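D-lactate dehydrogenase (Fermentative) (Pseudomonas aeruginosa, PDB 6ABJ) catalyses the NADH-linked interconversion of pyruvate and D-lactate, working as a tetramer that undergoes allosteric transitions. Local coordinates at residues 46-49 with 53-56; 70-75 with 86-91; 196-199 with 203-206. One frame throughout, in Å; residues are numbered along the deposited sequence.

Contact 1. Residues 46-49 with 53-56; sequences QQAH and DTAV
Ala48 and His49 are the two residues of the 46-49 segment that meet Thr54. Ahead of them the Gln46 side chain curls forward, and its OE1 accepts a hydrogen bond from the backbone N of Ala48 at 2.8 Å. Gln47 follows on the outside and packs against Gln47 of the second subunit. Ala48 offers its CB to the methyl of Thr54, a loose touch of 4.4 Å from Ala48 CB to Thr54 CG2. At His49 it is the backbone that makes the contact: Thr54 OG1 donates to His49 O over 2.7 Å, meeting a lone pair of the carbonyl oxygen in its plane, with an angle of 137° at that oxygen. Thr54 places the hydroxyl there by setting OG1 between its own N and carbonyl carbon (chi1 57°). Thr54 OG1 also accepts a hydrogen bond from the backbone N of Gln51, so one hydroxyl bridges His49 and Gln51. The His49 imidazole turns from Thr54, and ND1 is hydrogen-bonded to Ser23 OG. This side-chain to backbone bond from Thr54 spans the first part of the surface loop between strands 42-45 and 63-66, in the flavodoxin-like domain of D-2-hydroxyacid dehydrogenases.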
ATOM      1  N   GLN B  46      30.502   4.947  -8.318  1.00 46.31           N
ATOM      2  CA  GLN B  46      29.752   6.184  -8.399  1.00 45.26           C
ATOM      3  C   GLN B  46      28.251   5.894  -8.559  1.00 46.74           C
ATOM      4  O   GLN B  46      27.805   5.225  -9.505  1.00 39.14           O
ATOM      5  CB  GLN B  46      30.246   6.949  -9.630  1.00 45.81           C
ATOM      6  CG  GLN B  46      29.467   8.167 -10.046  1.00 46.90           C
ATOM      7  CD  GLN B  46      29.297   9.127  -8.893  1.00 50.89           C
ATOM      8  OE1 GLN B  46      28.162   9.461  -8.488  1.00 47.86           O
ATOM      9  NE2 GLN B  46      30.427   9.535  -8.316  1.00 51.67           N
ATOM     10  N   GLN B  47      27.432   6.465  -7.688  1.00 46.15           N
ATOM     11  CA  GLN B  47      25.991   6.288  -7.824  1.00 49.11           C
ATOM     12  C   GLN B  47      25.401   6.990  -9.050  1.00 46.87           C
ATOM     13  O   GLN B  47      24.427   6.544  -9.619  1.00 42.19           O
ATOM     14  CB  GLN B  47      25.304   6.835  -6.569  1.00 55.17           C
ATOM     15  CG  GLN B  47      25.743   6.112  -5.315  1.00 61.56           C
ATOM     16  CD  GLN B  47      24.901   6.534  -4.127  1.00 71.42           C
ATOM     17  OE1 GLN B  47      24.020   7.404  -4.245  1.00 69.24           O
ATOM     18  NE2 GLN B  47      25.165   5.924  -2.972  1.00 74.65           N
ATOM     19  N   ALA B  48      25.966   8.114  -9.451  1.00 45.89           N
ATOM     20  CA  ALA B  48      25.345   8.889 -10.514  1.00 46.92           C
ATOM     21  C   ALA B  48      25.328   8.156 -11.834  1.00 51.17           C
ATOM     22  O   ALA B  48      26.200   7.365 -12.111  1.00 46.60           O
ATOM     23  CB  ALA B  48      26.084  10.202 -10.675  1.00 50.55           C
ATOM     24  N   HIS B  49      24.305   8.446 -12.634  1.00 52.91           N
ATOM     25  CA  HIS B  49      24.222   8.003 -14.013  1.00 53.90           C
ATOM     26  C   HIS B  49      25.344   8.574 -14.866  1.00 49.83           C
ATOM     27  O   HIS B  49      25.730   9.729 -14.705  1.00 46.81           O
ATOM     28  CB  HIS B  49      22.909   8.408 -14.676  1.00 57.44           C
ATOM     29  CG  HIS B  49      21.687   7.884 -13.998  1.00 66.58           C
ATOM     30  ND1 HIS B  49      21.634   6.650 -13.380  1.00 71.60           N
ATOM     31  CD2 HIS B  49      20.453   8.434 -13.852  1.00 68.39           C
ATOM     32  CE1 HIS B  49      20.420   6.464 -12.882  1.00 70.84           C
ATOM     33  NE2 HIS B  49      19.689   7.531 -13.159  1.00 68.74           N
ATOM     34  N   ASP B  53      27.291  15.304 -18.732  1.00 55.92           N
ATOM     35  CA  ASP B  53      27.833  16.125 -17.649  1.00 61.08           C
ATOM     36  C   ASP B  53      28.443  15.365 -16.440  1.00 57.39           C
ATOM     37  O   ASP B  53      28.936  16.001 -15.513  1.00 55.64           O
ATOM     38  CB  ASP B  53      26.771  17.120 -17.178  1.00 61.40           C
ATOM     39  CG  ASP B  53      25.826  16.538 -16.105  1.00 68.19           C
ATOM     40  OD1 ASP B  53      25.317  15.411 -16.287  1.00 68.06           O
ATOM     41  OD2 ASP B  53      25.586  17.222 -15.078  1.00 65.17           O
ATOM     42  N   THR B  54      28.391  14.034 -16.436  1.00 53.29           N
ATOM     43  CA  THR B  54      29.082  13.210 -15.409  1.00 52.33           C
ATOM     44  C   THR B  54      30.269  12.386 -15.997  1.00 51.95           C
ATOM     45  O   THR B  54      31.012  11.707 -15.257  1.00 47.63           O
ATOM     46  CB  THR B  54      28.118  12.213 -14.773  1.00 52.11           C
ATOM     47  OG1 THR B  54      27.537  11.370 -15.792  1.00 55.62           O
ATOM     48  CG2 THR B  54      27.006  12.960 -14.040  1.00 53.08           C
ATOM     49  N   ALA B  55      30.441  12.451 -17.312  1.00 51.04           N
ATOM     50  CA  ALA B  55      31.521  11.698 -17.981  1.00 51.36           C
ATOM     51  C   ALA B  55      32.902  12.099 -17.433  1.00 54.24           C
ATOM     52  O   ALA B  55      33.842  11.273 -17.348  1.00 47.52           O
ATOM     53  CB  ALA B  55      31.458  11.921 -19.485  1.00 53.20           C
ATOM     54  N   VAL B  56      32.990  13.365 -17.027  1.00 52.19           N
ATOM     55  CA  VAL B  56      34.207  13.928 -16.485  1.00 55.70           C
ATOM     56  C   VAL B  56      34.712  13.135 -15.270  1.00 57.09           C
ATOM     57  O   VAL B  56      35.909  13.109 -14.998  1.00 61.02           O
ATOM     58  CB  VAL B  56      34.019  15.444 -16.167  1.00 57.73           C
ATOM     59  CG1 VAL B  56      32.941  15.672 -15.103  1.00 59.34           C
ATOM     60  CG2 VAL B  56      35.361  16.083 -15.796  1.00 59.52           C
TER

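Contact 2. Residues 70-75 with 86-91; sequences DDLSRP and RLVALR
Leu72 meets Val88 and Leu90 through the end of its side chain, and the approach grows closer atom by atom. CB points toward strand 87-90 yet is still 5.6 Å from Val88 CG1. CG, placed anti to the carbonyl carbon of Leu72 (chi1 -73°), shortens the gap to Val88 CG1 to 4.7 Å. Of the two methyls, CD1 is the nearer to the strand: it comes within 3.8 Å of Val88 CG1, the side chains meeting tip to tip, while CD2 stays farther off. Here the loop entering helix 74-82 packs on strand 87-90, which follows that helix in the beta-alpha-beta unit begun by strand 63-66. The same CD1 lies 3.7 Å from Leu90 CD2, but Leu90 slides past Leu72 in the opposite direction. Ala66 of strand 63-66, with Leu77 and Leu80 of the helix, adds to the apolar surroundings. On the polar side of the loop, Asp71 OD1 forms an Asx turn with the backbone N of Ser73 (3.1 Å) and also accepts from Ser73 OG at 2.7 Å, both donors coming from one face of the carboxylate. Asp70 OD2, hydrogen-bonded to the backbone N of Phe67, lies 4.8 Å from Arg91 NH1, where opposite charges may attract weakly.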
ATOM      1  N   ASP B  70      22.686   3.826 -18.328  1.00 43.65           N
ATOM      2  CA  ASP B  70      23.741   4.797 -18.566  1.00 43.63           C
ATOM      3  C   ASP B  70      23.752   5.265 -20.039  1.00 41.33           C
ATOM      4  O   ASP B  70      23.418   4.525 -20.974  1.00 40.17           O
ATOM      5  CB  ASP B  70      25.092   4.187 -18.186  1.00 41.95           C
ATOM      6  CG  ASP B  70      25.284   4.064 -16.679  1.00 42.92           C
ATOM      7  OD1 ASP B  70      25.046   5.063 -15.959  1.00 43.95           O
ATOM      8  OD2 ASP B  70      25.713   2.983 -16.202  1.00 40.21           O
ATOM      9  N   ASP B  71      24.117   6.512 -20.235  1.00 42.14           N
ATOM     10  CA  ASP B  71      24.078   7.087 -21.577  1.00 47.08           C
ATOM     11  C   ASP B  71      25.449   6.884 -22.268  1.00 44.40           C
ATOM     12  O   ASP B  71      26.418   7.502 -21.857  1.00 45.98           O
ATOM     13  CB  ASP B  71      23.736   8.573 -21.473  1.00 50.12           C
ATOM     14  CG  ASP B  71      23.663   9.258 -22.820  1.00 52.08           C
ATOM     15  OD1 ASP B  71      23.789   8.603 -23.896  1.00 48.87           O
ATOM     16  OD2 ASP B  71      23.486  10.490 -22.777  1.00 54.29           O
ATOM     17  N   LEU B  72      25.481   5.999 -23.258  1.00 41.00           N
ATOM     18  CA  LEU B  72      26.706   5.749 -24.059  1.00 42.90           C
ATOM     19  C   LEU B  72      26.489   6.101 -25.537  1.00 46.15           C
ATOM     20  O   LEU B  72      26.861   5.329 -26.500  1.00 41.64           O
ATOM     21  CB  LEU B  72      27.127   4.279 -23.899  1.00 41.70           C
ATOM     22  CG  LEU B  72      27.722   3.988 -22.513  1.00 42.36           C
ATOM     23  CD1 LEU B  72      27.748   2.490 -22.219  1.00 42.72           C
ATOM     24  CD2 LEU B  72      29.121   4.583 -22.425  1.00 43.55           C
ATOM     25  N   SER B  73      25.864   7.261 -25.729  1.00 43.30           N
ATOM     26  CA  SER B  73      25.691   7.821 -27.079  1.00 46.22           C
ATOM     27  C   SER B  73      27.036   8.436 -27.482  1.00 41.39           C
ATOM     28  O   SER B  73      27.932   8.573 -26.643  1.00 41.32           O
ATOM     29  CB  SER B  73      24.544   8.892 -27.081  1.00 44.61           C
ATOM     30  OG  SER B  73      24.827   9.833 -26.069  1.00 45.40           O
ATOM     31  N   ARG B  74      27.164   8.795 -28.754  1.00 44.27           N
ATOM     32  CA  ARG B  74      28.418   9.386 -29.265  1.00 47.65           C
ATOM     33  C   ARG B  74      28.999  10.506 -28.410  1.00 50.32           C
ATOM     34  O   ARG B  74      30.185  10.459 -28.072  1.00 48.20           O
ATOM     35  CB  ARG B  74      28.264   9.850 -30.721  1.00 52.26           C
ATOM     36  CG  ARG B  74      29.457  10.671 -31.222  1.00 58.20           C
ATOM     37  CD  ARG B  74      29.305  11.145 -32.670  1.00 59.72           C
ATOM     38  NE  ARG B  74      29.706  10.078 -33.609  1.00 66.17           N
ATOM     39  CZ  ARG B  74      30.975   9.681 -33.843  1.00 63.72           C
ATOM     40  NH1 ARG B  74      32.006  10.266 -33.231  1.00 60.65           N
ATOM     41  NH2 ARG B  74      31.217   8.686 -34.696  1.00 63.44           N
ATOM     42  N   PRO B  75      28.176  11.513 -28.012  1.00 51.95           N
ATOM     43  CA  PRO B  75      28.821  12.565 -27.217  1.00 50.83           C
ATOM     44  C   PRO B  75      29.508  12.079 -25.928  1.00 48.23           C
ATOM     45  O   PRO B  75      30.554  12.629 -25.494  1.00 46.36           O
ATOM     46  CB  PRO B  75      27.648  13.517 -26.881  1.00 54.28           C
ATOM     47  CG  PRO B  75      26.715  13.382 -28.056  1.00 53.60           C
ATOM     48  CD  PRO B  75      26.862  11.941 -28.541  1.00 53.63           C
ATOM     49  N   ARG B  86      39.689   3.490 -21.858  1.00 44.85           N
ATOM     50  CA  ARG B  86      40.082   2.601 -22.970  1.00 42.09           C
ATOM     51  C   ARG B  86      39.168   1.405 -23.160  1.00 38.75           C
ATOM     52  O   ARG B  86      39.217   0.761 -24.196  1.00 32.15           O
ATOM     53  CB  ARG B  86      41.548   2.121 -22.831  1.00 46.65           C
ATOM     54  CG  ARG B  86      42.624   3.216 -22.917  1.00 51.82           C
ATOM     55  CD  ARG B  86      44.023   2.620 -22.627  1.00 57.74           C
ATOM     56  NE  ARG B  86      44.368   1.495 -23.538  1.00 61.02           N
ATOM     57  CZ  ARG B  86      45.033   0.378 -23.186  1.00 60.23           C
ATOM     58  NH1 ARG B  86      45.519   0.194 -21.955  1.00 57.45           N
ATOM     59  NH2 ARG B  86      45.224  -0.575 -24.087  1.00 61.11           N
ATOM     60  N   LEU B  87      38.268   1.144 -22.198  1.00 37.23           N
ATOM     61  CA  LEU B  87      37.311   0.061 -22.324  1.00 35.35           C
ATOM     62  C   LEU B  87      35.979   0.430 -21.596  1.00 33.92           C
ATOM     63  O   LEU B  87      36.005   0.973 -20.503  1.00 36.23           O
ATOM     64  CB  LEU B  87      37.884  -1.227 -21.731  1.00 34.52           C
ATOM     65  CG  LEU B  87      36.949  -2.433 -21.633  1.00 32.98           C
ATOM     66  CD1 LEU B  87      36.620  -3.110 -22.953  1.00 33.21           C
ATOM     67  CD2 LEU B  87      37.570  -3.422 -20.679  1.00 33.76           C
ATOM     68  N   VAL B  88      34.868   0.099 -22.252  1.00 34.37           N
ATOM     69  CA  VAL B  88      33.547   0.193 -21.653  1.00 34.76           C
ATOM     70  C   VAL B  88      33.082  -1.231 -21.385  1.00 31.69           C
ATOM     71  O   VAL B  88      32.919  -1.999 -22.307  1.00 35.07           O
ATOM     72  CB  VAL B  88      32.559   0.839 -22.669  1.00 37.30           C
ATOM     73  CG1 VAL B  88      31.118   0.838 -22.114  1.00 36.13           C
ATOM     74  CG2 VAL B  88      32.994   2.257 -23.013  1.00 38.61           C
ATOM     75  N   ALA B  89      32.914  -1.585 -20.116  1.00 32.96           N
ATOM     76  CA  ALA B  89      32.436  -2.910 -19.721  1.00 30.89           C
ATOM     77  C   ALA B  89      30.977  -2.742 -19.281  1.00 32.16           C
ATOM     78  O   ALA B  89      30.721  -2.009 -18.303  1.00 32.56           O
ATOM     79  CB  ALA B  89      33.219  -3.457 -18.555  1.00 29.68           C
ATOM     80  N   LEU B  90      30.055  -3.435 -19.957  1.00 33.74           N
ATOM     81  CA  LEU B  90      28.596  -3.369 -19.590  1.00 32.63           C
ATOM     82  C   LEU B  90      28.341  -4.525 -18.666  1.00 31.79           C
ATOM     83  O   LEU B  90      28.588  -5.711 -19.018  1.00 28.49           O
ATOM     84  CB  LEU B  90      27.704  -3.501 -20.783  1.00 33.91           C
ATOM     85  CG  LEU B  90      28.043  -2.680 -22.007  1.00 39.27           C
ATOM     86  CD1 LEU B  90      27.162  -3.073 -23.159  1.00 42.59           C
ATOM     87  CD2 LEU B  90      27.893  -1.215 -21.684  1.00 42.52           C
ATOM     88  N   ARG B  91      27.861  -4.230 -17.455  1.00 33.14           N
ATOM     89  CA  ARG B  91      27.466  -5.286 -16.517  1.00 32.08           C
ATOM     90  C   ARG B  91      26.004  -5.697 -16.813  1.00 33.70           C
ATOM     91  O   ARG B  91      25.167  -5.787 -15.910  1.00 38.24           O
ATOM     92  CB  ARG B  91      27.627  -4.875 -15.048  1.00 33.05           C
ATOM     93  CG  ARG B  91      26.965  -3.566 -14.643  1.00 36.07           C
ATOM     94  CD  ARG B  91      27.256  -3.234 -13.183  1.00 34.79           C
ATOM     95  NE  ARG B  91      26.440  -2.135 -12.662  1.00 36.97           N
ATOM     96  CZ  ARG B  91      26.711  -0.842 -12.824  1.00 38.65           C
ATOM     97  NH1 ARG B  91      27.781  -0.458 -13.507  1.00 36.43           N
ATOM     98  NH2 ARG B  91      25.903   0.072 -12.302  1.00 37.94           N
TER

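Contact 3. Residues 196-199 with 203-206; sequences RIQA and RYLA
Apolar packing dominates the meeting of Ile197 with Tyr204, whose side chains cross at about a right angle. Ile197 is buried and presents both branches to the phenol. CG2 lies 3.7 Å from Tyr204 CE1, reaching the ring obliquely, and Ile197 CB is equally near that carbon. The other branch is directed at the end of the tyrosine: with CG1 beside the backbone N of Ile197 (chi1 -68°), CG1 comes to 3.1 Å from Tyr204 OH, a tight carbon-to-oxygen approach. The isoleucine thus wraps around one corner of the phenol, from CE1 to the hydroxyl.

A second, looser contact is made at the ring edge. The exposed Gln198 reaches toward the tyrosine, its CG near the ring plane and 4.4 Å from Tyr204 CD1. This is contact through the aliphatic part of the glutamine, and its amide makes no hydrogen bond to the 203-206 segment.

Hydrogen bonds from beyond the two segments anchor the Tyr204 hydroxyl. Tyr204 OH is hydrogen-bonded to Thr168 OG1 and to the backbone N of Asn194, so the hydroxyl beside the isoleucine has polar partners despite its apolar neighbour. Asn194 OD1 in turn accepts from Ile197 N, linking the start of the helix to the same small network.

The whole belongs to a beta-alpha-beta crossover of strand 185-189, the short helix 195-199 and the edge strand 203-204 in the Rossmann-type domain. Thr168 sits within the glycine-rich turn resembling a GxGxxG motif. Tyr204 also packs on Asp190, which binds NADH in another structure of this protein, consistent with a second-shell position at the NADH-binding end of a Rossmann fold.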
ATOM      1  N   ARG B 196      15.532 -32.517 -25.093  1.00 36.88           N
ATOM      2  CA  ARG B 196      15.450 -32.398 -23.665  1.00 38.54           C
ATOM      3  C   ARG B 196      14.045 -32.032 -23.208  1.00 36.02           C
ATOM      4  O   ARG B 196      13.537 -32.558 -22.219  1.00 37.76           O
ATOM      5  CB  ARG B 196      16.471 -31.378 -23.154  1.00 41.15           C
ATOM      6  CG  ARG B 196      17.832 -31.986 -22.839  1.00 47.68           C
ATOM      7  CD  ARG B 196      18.977 -31.069 -23.249  1.00 45.73           C
ATOM      8  NE  ARG B 196      18.691 -30.336 -24.479  1.00 50.81           N
ATOM      9  CZ  ARG B 196      18.998 -29.058 -24.673  1.00 45.80           C
ATOM     10  NH1 ARG B 196      19.598 -28.368 -23.714  1.00 47.53           N
ATOM     11  NH2 ARG B 196      18.703 -28.471 -25.824  1.00 45.28           N
ATOM     12  N   ILE B 197      13.428 -31.124 -23.948  1.00 36.74           N
ATOM     13  CA  ILE B 197      12.017 -30.684 -23.692  1.00 34.51           C
ATOM     14  C   ILE B 197      11.118 -31.882 -23.782  1.00 36.92           C
ATOM     15  O   ILE B 197      10.298 -32.149 -22.906  1.00 33.85           O
ATOM     16  CB  ILE B 197      11.585 -29.661 -24.735  1.00 35.08           C
ATOM     17  CG1 ILE B 197      12.369 -28.345 -24.536  1.00 37.70           C
ATOM     18  CG2 ILE B 197      10.079 -29.448 -24.685  1.00 32.20           C
ATOM     19  CD1 ILE B 197      11.920 -27.519 -23.330  1.00 38.65           C
ATOM     20  N   GLN B 198      11.361 -32.700 -24.821  1.00 39.95           N
ATOM     21  CA  GLN B 198      10.678 -33.979 -24.975  1.00 40.40           C
ATOM     22  C   GLN B 198      10.841 -34.930 -23.827  1.00 38.32           C
ATOM     23  O   GLN B 198       9.853 -35.500 -23.387  1.00 40.78           O
ATOM     24  CB  GLN B 198      11.118 -34.613 -26.290  1.00 45.96           C
ATOM     25  CG  GLN B 198      10.547 -33.798 -27.427  1.00 47.20           C
ATOM     26  CD  GLN B 198      11.074 -34.209 -28.799  1.00 53.85           C
ATOM     27  OE1 GLN B 198      12.276 -34.287 -29.027  1.00 59.39           O
ATOM     28  NE2 GLN B 198      10.162 -34.423 -29.729  1.00 55.30           N
ATOM     29  N   ALA B 199      12.062 -35.087 -23.312  1.00 41.62           N
ATOM     30  CA  ALA B 199      12.305 -35.959 -22.145  1.00 42.32           C
ATOM     31  C   ALA B 199      11.574 -35.495 -20.895  1.00 42.99           C
ATOM     32  O   ALA B 199      11.219 -36.322 -20.050  1.00 41.66           O
ATOM     33  CB  ALA B 199      13.786 -36.056 -21.832  1.00 39.81           C
ATOM     34  N   ARG B 203       5.522 -31.355 -25.309  1.00 32.28           N
ATOM     35  CA  ARG B 203       5.036 -31.595 -26.689  1.00 32.23           C
ATOM     36  C   ARG B 203       5.306 -30.333 -27.507  1.00 34.03           C
ATOM     37  O   ARG B 203       4.764 -29.222 -27.202  1.00 31.89           O
ATOM     38  CB  ARG B 203       3.535 -31.814 -26.642  1.00 34.95           C
ATOM     39  CG  ARG B 203       3.018 -32.963 -27.467  1.00 40.72           C
ATOM     40  CD  ARG B 203       1.736 -32.759 -28.193  1.00 38.11           C
ATOM     41  NE  ARG B 203       0.654 -32.039 -27.482  1.00 36.80           N
ATOM     42  CZ  ARG B 203      -0.150 -31.167 -28.083  1.00 36.84           C
ATOM     43  NH1 ARG B 203      -0.025 -30.889 -29.376  1.00 37.77           N
ATOM     44  NH2 ARG B 203      -1.116 -30.567 -27.438  1.00 35.66           N
ATOM     45  N   TYR B 204       6.042 -30.456 -28.601  1.00 32.84           N
ATOM     46  CA  TYR B 204       6.163 -29.328 -29.543  1.00 34.24           C
ATOM     47  C   TYR B 204       4.972 -29.258 -30.433  1.00 36.20           C
ATOM     48  O   TYR B 204       4.437 -30.305 -30.835  1.00 37.31           O
ATOM     49  CB  TYR B 204       7.469 -29.414 -30.408  1.00 35.14           C
ATOM     50  CG  TYR B 204       8.708 -28.966 -29.675  1.00 33.71           C
ATOM     51  CD1 TYR B 204       9.439 -29.874 -28.951  1.00 34.27           C
ATOM     52  CD2 TYR B 204       9.113 -27.643 -29.683  1.00 33.64           C
ATOM     53  CE1 TYR B 204      10.574 -29.510 -28.310  1.00 35.53           C
ATOM     54  CE2 TYR B 204      10.213 -27.247 -28.977  1.00 34.75           C
ATOM     55  CZ  TYR B 204      10.983 -28.198 -28.345  1.00 34.83           C
ATOM     56  OH  TYR B 204      12.123 -27.856 -27.635  1.00 34.80           O
ATOM     57  N   LEU B 205       4.568 -28.030 -30.773  1.00 33.34           N
ATOM     58  CA  LEU B 205       3.479 -27.782 -31.668  1.00 32.29           C
ATOM     59  C   LEU B 205       3.624 -26.431 -32.297  1.00 30.84           C
ATOM     60  O   LEU B 205       4.491 -25.666 -31.948  1.00 32.60           O
ATOM     61  CB  LEU B 205       2.102 -27.973 -31.013  1.00 32.56           C
ATOM     62  CG  LEU B 205       1.722 -27.444 -29.601  1.00 33.18           C
ATOM     63  CD1 LEU B 205       2.699 -26.454 -28.923  1.00 30.48           C
ATOM     64  CD2 LEU B 205       0.295 -27.071 -29.436  1.00 30.13           C
ATOM     65  N   ALA B 206       2.766 -26.124 -33.258  1.00 31.43           N
ATOM     66  CA  ALA B 206       2.761 -24.816 -33.870  1.00 30.85           C
ATOM     67  C   ALA B 206       2.447 -23.677 -32.867  1.00 32.58           C
ATOM     68  O   ALA B 206       1.694 -23.868 -31.920  1.00 30.11           O
ATOM     69  CB  ALA B 206       1.752 -24.791 -34.994  1.00 32.94           C
TER

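Overall arrangement
Along the chain the three contacts follow in series, each closing before the next opens. Contacts 1 and 2 belong to the domain of the five-stranded parallel sheet, contact 1 in the loop between strands 42-45 and 63-66, contact 2 on strand 87-90; their centres are 12 Å apart and they touch, His49 CA lying 3.6 Å from Asp70 OD1. Contact 3 belongs to the seven-stranded parallel sheet of the NAD-binding domain, on the opposite side of the chain's centre, about 48 Å from contact 1 and 40 Å from contact 2, centre to centre. Contacts 2 and 3 each lie in a beta-alpha-beta unit, so one connection recurs in both domains. Contact 3 is the one beside a coenzyme-binding residue, Asp190.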